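Local coordinates for Cfl (Pectobacterium brasiliense, PDB 7A9J), which is a coronafacic acid ligase of the ATP-dependent AMP-binding enzyme family, probably activating carboxylic acids by adenylation for amide formation, at residues 47-61 / 83-95. The protein carries 1 engineered substitution. Residues are numbered along the deposited sequence; the frame is centred on the assembly and turned at random. Where two conformers were deposited one is given.
Sequences NISFYNLLLLIQRIA and FELIATYYACLKI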
loop_
_atom_site.group_PDB
_atom_site.type_symbol
_atom_site.label_atom_id
_atom_site.label_comp_id
_atom_site.label_asym_id
_atom_site.label_seq_id
_atom_site.Cartn_x
_atom_site.Cartn_y
_atom_site.Cartn_z
ATOM N N ASN A 47 14.805 10.398 17.838
ATOM C CA ASN A 47 14.676 8.970 17.991
ATOM C C ASN A 47 14.055 8.672 19.344
ATOM O O ASN A 47 14.085 9.493 20.284
ATOM C CB ASN A 47 16.022 8.281 17.859
ATOM C CG ASN A 47 16.939 8.616 19.040
ATOM O OD1 ASN A 47 16.963 7.887 20.029
ATOM N ND2 ASN A 47 17.618 9.754 18.970
ATOM N N ILE A 48 13.545 7.465 19.451
ATOM C CA ILE A 48 12.961 7.024 20.707
ATOM C C ILE A 48 13.268 5.544 20.871
ATOM O O ILE A 48 13.133 4.763 19.920
ATOM C CB ILE A 48 11.449 7.343 20.757
ATOM C CG1 ILE A 48 10.867 7.075 22.169
ATOM C CG2 ILE A 48 10.636 6.579 19.641
ATOM C CD1 ILE A 48 9.497 7.620 22.342
ATOM N N SER A 49 13.713 5.157 22.073
ATOM C CA SER A 49 13.966 3.749 22.330
ATOM C C SER A 49 12.669 2.973 22.498
ATOM O O SER A 49 11.609 3.532 22.792
ATOM C CB SER A 49 14.824 3.584 23.615
ATOM O OG SER A 49 14.074 4.048 24.749
ATOM N N PHE A 50 12.789 1.647 22.436
ATOM C CA PHE A 50 11.623 0.806 22.759
ATOM C C PHE A 50 11.061 1.117 24.157
ATOM O O PHE A 50 9.835 1.269 24.335
ATOM C CB PHE A 50 12.006 -0.670 22.679
ATOM C CG PHE A 50 11.931 -1.239 21.286
ATOM C CD1 PHE A 50 10.702 -1.687 20.812
ATOM C CD2 PHE A 50 13.062 -1.326 20.453
ATOM C CE1 PHE A 50 10.546 -2.237 19.494
ATOM C CE2 PHE A 50 12.903 -1.877 19.116
ATOM C CZ PHE A 50 11.668 -2.329 18.688
ATOM N N TYR A 51 11.947 1.238 25.141
ATOM C CA TYR A 51 11.479 1.458 26.507
ATOM C C TYR A 51 10.761 2.784 26.593
ATOM O O TYR A 51 9.655 2.862 27.144
ATOM C CB TYR A 51 12.629 1.399 27.499
ATOM C CG TYR A 51 12.160 1.507 28.946
ATOM C CD1 TYR A 51 11.675 0.384 29.614
ATOM C CD2 TYR A 51 12.112 2.702 29.579
ATOM C CE1 TYR A 51 11.260 0.454 30.919
ATOM C CE2 TYR A 51 11.729 2.775 30.941
ATOM C CZ TYR A 51 11.254 1.661 31.555
ATOM O OH TYR A 51 10.806 1.739 32.875
ATOM N N ASN A 52 11.365 3.837 26.039
ATOM C CA ASN A 52 10.702 5.157 26.130
ATOM C C ASN A 52 9.417 5.242 25.312
ATOM O O ASN A 52 8.504 6.013 25.673
ATOM C CB ASN A 52 11.704 6.246 25.775
ATOM C CG ASN A 52 12.727 6.499 26.980
ATOM O OD1 ASN A 52 12.324 6.441 28.178
ATOM N ND2 ASN A 52 14.024 6.709 26.696
ATOM N N LEU A 53 9.332 4.518 24.181
ATOM C CA LEU A 53 8.075 4.452 23.467
ATOM C C LEU A 53 7.012 3.753 24.304
ATOM O O LEU A 53 5.877 4.230 24.368
ATOM C CB LEU A 53 8.279 3.764 22.102
ATOM C CG LEU A 53 7.048 3.483 21.278
ATOM C CD1 LEU A 53 6.333 4.791 21.033
ATOM C CD2 LEU A 53 7.501 2.821 19.913
ATOM N N LEU A 54 7.356 2.649 24.985
ATOM C CA LEU A 54 6.409 2.043 25.921
ATOM C C LEU A 54 5.974 3.030 27.009
ATOM O O LEU A 54 4.789 3.096 27.356
ATOM C CB LEU A 54 6.993 0.763 26.539
ATOM C CG LEU A 54 6.171 0.088 27.647
ATOM C CD1 LEU A 54 4.808 -0.452 27.077
ATOM C CD2 LEU A 54 6.966 -1.022 28.290
ATOM N N LEU A 55 6.903 3.804 27.566
ATOM C CA LEU A 55 6.507 4.767 28.594
ATOM C C LEU A 55 5.526 5.783 28.038
ATOM O O LEU A 55 4.530 6.085 28.697
ATOM C CB LEU A 55 7.714 5.488 29.182
ATOM C CG LEU A 55 8.644 4.571 29.973
ATOM C CD1 LEU A 55 9.606 5.479 30.679
ATOM C CD2 LEU A 55 7.879 3.757 30.992
ATOM N N LEU A 56 5.768 6.276 26.811
ATOM C CA LEU A 56 4.849 7.233 26.173
ATOM C C LEU A 56 3.464 6.611 25.933
ATOM O O LEU A 56 2.423 7.225 26.229
ATOM C CB LEU A 56 5.438 7.705 24.832
ATOM C CG LEU A 56 4.575 8.604 23.935
ATOM C CD1 LEU A 56 4.228 9.859 24.765
ATOM C CD2 LEU A 56 5.382 8.984 22.707
ATOM N N ILE A 57 3.450 5.364 25.452
ATOM C CA ILE A 57 2.197 4.641 25.238
ATOM C C ILE A 57 1.420 4.544 26.533
ATOM O O ILE A 57 0.189 4.744 26.568
ATOM C CB ILE A 57 2.489 3.231 24.693
ATOM C CG1 ILE A 57 2.894 3.346 23.243
ATOM C CG2 ILE A 57 1.207 2.373 24.773
ATOM C CD1 ILE A 57 3.712 2.130 22.763
ATOM N N GLN A 58 2.121 4.216 27.617
ATOM C CA GLN A 58 1.462 4.107 28.914
ATOM C C GLN A 58 0.870 5.435 29.359
ATOM O O GLN A 58 -0.259 5.446 29.879
ATOM C CB GLN A 58 2.423 3.551 29.983
ATOM C CG GLN A 58 2.758 2.076 29.657
ATOM C CD GLN A 58 3.816 1.514 30.633
ATOM O OE1 GLN A 58 4.486 2.251 31.352
ATOM N NE2 GLN A 58 3.959 0.212 30.628
ATOM N N ARG A 59 1.619 6.560 29.196
ATOM C CA ARG A 59 1.088 7.869 29.583
ATOM C C ARG A 59 -0.162 8.226 28.756
ATOM O O ARG A 59 -1.160 8.743 29.322
ATOM C CB ARG A 59 2.155 8.957 29.439
ATOM C CG ARG A 59 3.225 8.936 30.538
ATOM C CD ARG A 59 4.021 10.239 30.549
ATOM N NE ARG A 59 4.784 10.299 31.802
ATOM C CZ ARG A 59 4.745 11.272 32.695
ATOM N NH1 ARG A 59 5.507 11.168 33.776
ATOM N NH2 ARG A 59 3.988 12.351 32.516
ATOM N N ILE A 60 -0.135 7.920 27.455
ATOM C CA ILE A 60 -1.293 8.228 26.613
ATOM C C ILE A 60 -2.491 7.411 27.081
ATOM O O ILE A 60 -3.585 7.951 27.295
ATOM C CB ILE A 60 -1.008 7.990 25.116
ATOM C CG1 ILE A 60 0.102 8.913 24.577
ATOM C CG2 ILE A 60 -2.320 8.249 24.314
ATOM C CD1 ILE A 60 0.787 8.323 23.266
ATOM N N ALA A 61 -2.278 6.116 27.331
ATOM C CA ALA A 61 -3.347 5.278 27.874
ATOM C C ALA A 61 -3.932 5.854 29.154
ATOM O O ALA A 61 -5.161 5.864 29.335
ATOM C CB ALA A 61 -2.849 3.858 28.126
ATOM N N PHE A 83 6.140 10.229 16.065
ATOM C CA PHE A 83 6.204 9.156 17.053
ATOM C C PHE A 83 4.876 9.072 17.826
ATOM O O PHE A 83 4.455 7.996 18.268
ATOM C CB PHE A 83 7.329 9.431 18.087
ATOM C CG PHE A 83 8.730 9.487 17.519
ATOM C CD1 PHE A 83 9.001 9.068 16.186
ATOM C CD2 PHE A 83 9.786 9.910 18.340
ATOM C CE1 PHE A 83 10.321 9.115 15.711
ATOM C CE2 PHE A 83 11.092 9.982 17.895
ATOM C CZ PHE A 83 11.386 9.575 16.561
ATOM N N GLU A 84 4.199 10.215 17.969
ATOM C CA GLU A 84 2.926 10.220 18.677
ATOM C C GLU A 84 1.885 9.372 17.977
ATOM O O GLU A 84 1.017 8.801 18.673
ATOM C CB GLU A 84 2.378 11.655 18.839
ATOM C CG GLU A 84 3.203 12.448 19.861
ATOM C CD GLU A 84 4.526 12.984 19.286
ATOM O OE1 GLU A 84 4.798 12.894 18.070
ATOM O OE2 GLU A 84 5.292 13.552 20.084
ATOM N N LEU A 85 1.971 9.242 16.629
ATOM C CA LEU A 85 0.965 8.462 15.912
ATOM C C LEU A 85 1.089 6.990 16.287
ATOM O O LEU A 85 0.092 6.348 16.654
ATOM C CB LEU A 85 1.122 8.672 14.382
ATOM C CG LEU A 85 0.146 7.860 13.508
ATOM C CD1 LEU A 85 -1.307 7.979 14.052
ATOM C CD2 LEU A 85 0.235 8.392 12.069
ATOM N N ILE A 86 2.307 6.440 16.241
ATOM C CA ILE A 86 2.428 5.018 16.561
ATOM C C ILE A 86 2.192 4.790 18.057
ATOM O O ILE A 86 1.578 3.784 18.450
ATOM C CB ILE A 86 3.783 4.470 16.065
ATOM C CG1 ILE A 86 3.895 2.945 16.364
ATOM C CG2 ILE A 86 4.942 5.297 16.670
ATOM C CD1 ILE A 86 2.743 2.042 15.734
ATOM N N ALA A 87 2.585 5.743 18.912
ATOM C CA ALA A 87 2.278 5.586 20.320
ATOM C C ALA A 87 0.772 5.563 20.561
ATOM O O ALA A 87 0.280 4.805 21.424
ATOM C CB ALA A 87 2.963 6.707 21.098
ATOM N N THR A 88 0.029 6.408 19.823
ATOM C CA THR A 88 -1.415 6.486 20.017
ATOM C C THR A 88 -2.088 5.212 19.554
ATOM O O THR A 88 -3.000 4.728 20.218
ATOM C CB THR A 88 -1.973 7.687 19.235
ATOM O OG1 THR A 88 -1.461 8.892 19.845
ATOM C CG2 THR A 88 -3.503 7.712 19.278
ATOM N N TYR A 89 -1.652 4.645 18.402
ATOM C CA TYR A 89 -2.198 3.339 18.021
ATOM C C TYR A 89 -2.027 2.328 19.155
ATOM O O TYR A 89 -2.970 1.621 19.512
ATOM C CB TYR A 89 -1.494 2.773 16.774
ATOM C CG TYR A 89 -1.700 3.487 15.509
ATOM C CD1 TYR A 89 -2.900 4.161 15.227
ATOM C CD2 TYR A 89 -0.704 3.458 14.545
ATOM C CE1 TYR A 89 -3.103 4.767 13.968
ATOM C CE2 TYR A 89 -0.877 4.090 13.306
ATOM C CZ TYR A 89 -2.078 4.729 13.019
ATOM O OH TYR A 89 -2.289 5.337 11.798
ATOM N N TYR A 90 -0.822 2.238 19.726
ATOM C CA TYR A 90 -0.618 1.248 20.765
ATOM C C TYR A 90 -1.393 1.572 22.041
ATOM O O TYR A 90 -1.841 0.651 22.761
ATOM C CB TYR A 90 0.852 1.180 21.108
ATOM C CG TYR A 90 1.602 0.278 20.149
ATOM C CD1 TYR A 90 1.295 -1.098 20.087
ATOM C CD2 TYR A 90 2.664 0.763 19.400
ATOM C CE1 TYR A 90 2.047 -1.968 19.254
ATOM C CE2 TYR A 90 3.411 -0.091 18.577
ATOM C CZ TYR A 90 3.088 -1.452 18.534
ATOM O OH TYR A 90 3.825 -2.294 17.740
ATOM N N ALA A 91 -1.536 2.857 22.365
ATOM C CA ALA A 91 -2.340 3.200 23.541
ATOM C C ALA A 91 -3.807 2.789 23.369
ATOM O O ALA A 91 -4.435 2.327 24.349
ATOM C CB ALA A 91 -2.216 4.694 23.887
ATOM N N CYS A 92 -4.372 2.982 22.150
ATOM C CA CYS A 92 -5.735 2.560 21.874
ATOM C C CYS A 92 -5.862 1.058 22.033
ATOM O O CYS A 92 -6.784 0.556 22.694
ATOM C CB CYS A 92 -6.104 2.961 20.440
ATOM S SG CYS A 92 -6.328 4.742 20.310
ATOM N N LEU A 93 -4.888 0.338 21.472
ATOM C CA LEU A 93 -4.865 -1.120 21.596
ATOM C C LEU A 93 -4.773 -1.564 23.046
ATOM O O LEU A 93 -5.443 -2.526 23.452
ATOM C CB LEU A 93 -3.670 -1.675 20.810
ATOM C CG LEU A 93 -3.908 -1.644 19.271
ATOM C CD1 LEU A 93 -2.574 -1.892 18.545
ATOM C CD2 LEU A 93 -4.946 -2.634 18.815
ATOM N N LYS A 94 -3.904 -0.903 23.831
ATOM C CA LYS A 94 -3.713 -1.261 25.220
ATOM C C LYS A 94 -5.026 -1.201 25.991
ATOM O O LYS A 94 -5.311 -2.075 26.816
ATOM C CB LYS A 94 -2.685 -0.294 25.848
ATOM C CG LYS A 94 -2.428 -0.498 27.329
ATOM C CD LYS A 94 -1.268 0.427 27.808
ATOM C CE LYS A 94 -1.231 0.589 29.370
ATOM N NZ LYS A 94 -1.103 -0.711 30.097
ATOM N N ILE A 95 -5.836 -0.164 25.747
ATOM C CA ILE A 95 -7.036 0.009 26.525
ATOM C C ILE A 95 -8.269 -0.477 25.818
ATOM O O ILE A 95 -9.361 -0.457 26.444
ATOM C CB ILE A 95 -7.234 1.472 26.972
ATOM C CG1 ILE A 95 -7.563 2.395 25.789
ATOM C CG2 ILE A 95 -6.027 1.903 27.776
ATOM C CD1 ILE A 95 -7.976 3.776 26.323
HETATM O O HOH W 1 1.878 -1.569 29.837
#
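The CB of A87, on helix 83-95, sits in a hole made by L53, L56, I57 and I60 of helix 50-66. I60 CD1 presses on A87 CB at 3.5 Å, tighter than usual van der Waals contact, with L56 CD2 and L53 CD1 a little farther off. I57 is the reciprocal knob, its side chain entering the gap between A87, Y90, A91 and K94. Its two branches part here. With CG1 anti to the carbonyl carbon (chi1 -75°), CD1 runs up against Y90 CB at 3.4 Å and lies obliquely to the ring, while CG2 rests over the backbone of A91. This reciprocal knobs-into-holes packing joins two helices of the AMP-binding region whose axes approach to 8.3 Å at a crossing angle of -58°. Small residues permit such closeness: A91 CB touches I60 CG2 at 3.6 Å and lies just as near the carbonyl oxygen of I57. One turn after I57, A61 CB meets I95 CG2 and the aliphatic CD of K94. The K94 chain stays extended until a bend at chi4 (58°), and NZ shares a water with Q58 NE2, both donating to it; NZ also hydrogen-bonds to Y171 OH. Behind I60, W163 and I166 of helix 163-166 cover the side chain, whereas Y90 turns its ring to F28 and F247. At the other end the strand takes over from the helix. I48 CG2 lies over one face of the F83 ring, 4.0 Å from its centroid in a CH-pi contact, and N47 N comes to the ring's edge, in plane. V41 of the adjoining strand 39-42 touches both I48 and F83.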